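Local coordinates for MdcD (Pseudomonas aeruginosa, PDB 5VIP), which probably serves as the beta subunit of a biotin-independent malonate decarboxylase, taking part in removal of the carboxyl group from malonyl units, at residues L16-R21 / L73-G78. Numbering follows the deposited sequence.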
# COMPACT_ATOMS: atom_id res chain seq x y z
N LEU B 16 -8.48 23.55 -11.48
CA LEU B 16 -7.04 23.78 -11.62
C LEU B 16 -6.31 22.49 -11.99
O LEU B 16 -6.72 21.41 -11.57
CB LEU B 16 -6.45 24.34 -10.33
CG LEU B 16 -7.07 25.65 -9.82
CD1 LEU B 16 -6.38 26.11 -8.54
CD2 LEU B 16 -6.96 26.72 -10.88
N GLY B 17 -5.24 22.61 -12.77
CA GLY B 17 -4.39 21.47 -13.06
C GLY B 17 -3.55 21.22 -11.83
O GLY B 17 -3.56 22.04 -10.90
N ALA B 18 -2.80 20.11 -11.81
CA ALA B 18 -2.03 19.73 -10.63
C ALA B 18 -1.00 20.78 -10.23
O ALA B 18 -0.82 21.06 -9.05
CB ALA B 18 -1.33 18.40 -10.87
N ARG B 19 -0.31 21.35 -11.21
CA ARG B 19 0.73 22.33 -10.92
C ARG B 19 0.11 23.62 -10.38
O ARG B 19 0.63 24.23 -9.45
CB ARG B 19 1.58 22.59 -12.19
CG ARG B 19 2.81 23.47 -11.97
CD ARG B 19 3.70 23.52 -13.23
NE ARG B 19 4.56 22.34 -13.33
CZ ARG B 19 4.32 21.30 -14.12
NH1 ARG B 19 3.24 21.28 -14.90
NH2 ARG B 19 5.16 20.27 -14.14
N GLN B 20 -1.02 24.02 -10.95
CA GLN B 20 -1.72 25.18 -10.43
C GLN B 20 -2.25 24.94 -9.02
O GLN B 20 -2.22 25.83 -8.19
CB GLN B 20 -2.87 25.56 -11.34
CG GLN B 20 -2.45 26.03 -12.71
CD GLN B 20 -3.64 26.13 -13.64
OE1 GLN B 20 -4.46 25.22 -13.70
NE2 GLN B 20 -3.74 27.25 -14.35
N ARG B 21 -2.76 23.75 -8.76
CA ARG B 21 -3.23 23.43 -7.40
C ARG B 21 -2.09 23.57 -6.40
O ARG B 21 -2.26 24.12 -5.31
CB ARG B 21 -3.81 22.01 -7.35
CG ARG B 21 -5.12 21.85 -8.11
CD ARG B 21 -5.59 20.39 -8.09
NE ARG B 21 -6.71 20.19 -9.00
CZ ARG B 21 -7.56 19.17 -8.96
NH1 ARG B 21 -7.44 18.23 -8.04
NH2 ARG B 21 -8.54 19.10 -9.85
N LEU B 73 5.04 19.12 -1.39
CA LEU B 73 3.73 18.85 -1.95
C LEU B 73 3.95 17.93 -3.13
O LEU B 73 4.79 18.21 -3.98
CB LEU B 73 3.05 20.16 -2.37
CG LEU B 73 1.56 20.23 -2.65
CD1 LEU B 73 1.06 21.68 -2.54
CD2 LEU B 73 1.25 19.67 -4.02
N ALA B 74 3.25 16.79 -3.17
CA ALA B 74 3.26 15.98 -4.37
C ALA B 74 1.85 15.97 -4.93
O ALA B 74 0.90 15.65 -4.22
CB ALA B 74 3.76 14.54 -4.08
N ALA B 75 1.71 16.33 -6.21
CA ALA B 75 0.41 16.40 -6.86
C ALA B 75 0.43 15.59 -8.14
O ALA B 75 1.28 15.80 -9.01
CB ALA B 75 0.03 17.84 -7.15
N ILE B 76 -0.50 14.65 -8.26
CA ILE B 76 -0.57 13.82 -9.46
C ILE B 76 -1.50 14.48 -10.47
O ILE B 76 -2.58 14.95 -10.12
CB ILE B 76 -1.06 12.39 -9.13
CG1 ILE B 76 -0.15 11.79 -8.05
CG2 ILE B 76 -1.08 11.53 -10.39
CD1 ILE B 76 -0.63 10.46 -7.50
N GLU B 77 -1.05 14.54 -11.71
CA GLU B 77 -1.86 15.11 -12.77
C GLU B 77 -2.77 14.03 -13.35
O GLU B 77 -2.33 13.21 -14.16
CB GLU B 77 -0.98 15.73 -13.86
CG GLU B 77 -1.76 16.36 -15.01
CD GLU B 77 -2.79 17.38 -14.54
OE1 GLU B 77 -2.40 18.54 -14.26
OE2 GLU B 77 -4.00 17.02 -14.44
N GLY B 78 -4.02 14.03 -12.91
CA GLY B 78 -4.99 13.05 -13.36
C GLY B 78 -5.35 13.17 -14.82
O GLY B 78 -5.90 12.24 -15.42
O HOH W 1 -0.41 20.17 -14.06
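Glu77 OE1 is gripped twice at the N-terminal end of helix 18-25: Ala18 N donates to it over 2.9 Å in a nearly straight bond (170°), approaching from above the carboxylate plane. A water donates to the same oxygen at 2.6 Å and accepts from Arg19 N, so the carboxylate serves the first two N-H groups of the helix, one directly and one through solvent. With CG anti to the backbone N (chi1 -180°) and the chain bent at chi2, the Glu77 carboxylate swings towards the helix end, where the helix dipole would probably favour its negative charge. Its other oxygen, OE2, accepts from Ala79 N. Gly17 takes the N-cap position, and Gln20 OE1 accepts from its N-H in the carbonyl plane, which is one half of a capping box; glycine has no side chain to supply the other. In this crotonase-like carboxyltransferase fold, the contact seats the start of helix 18-25 on the end of strand 69-76, an inner strand of the mixed sheet. Here Ala18 CB lies against Ala75 CB at 4.0 Å and Ile76 O at 3.7 Å. Within segment 16-21, Arg21 NE donates to Leu16 O at 2.8 Å, from above the carbonyl plane, while NH2 reaches Thr14 O and Gly155 O.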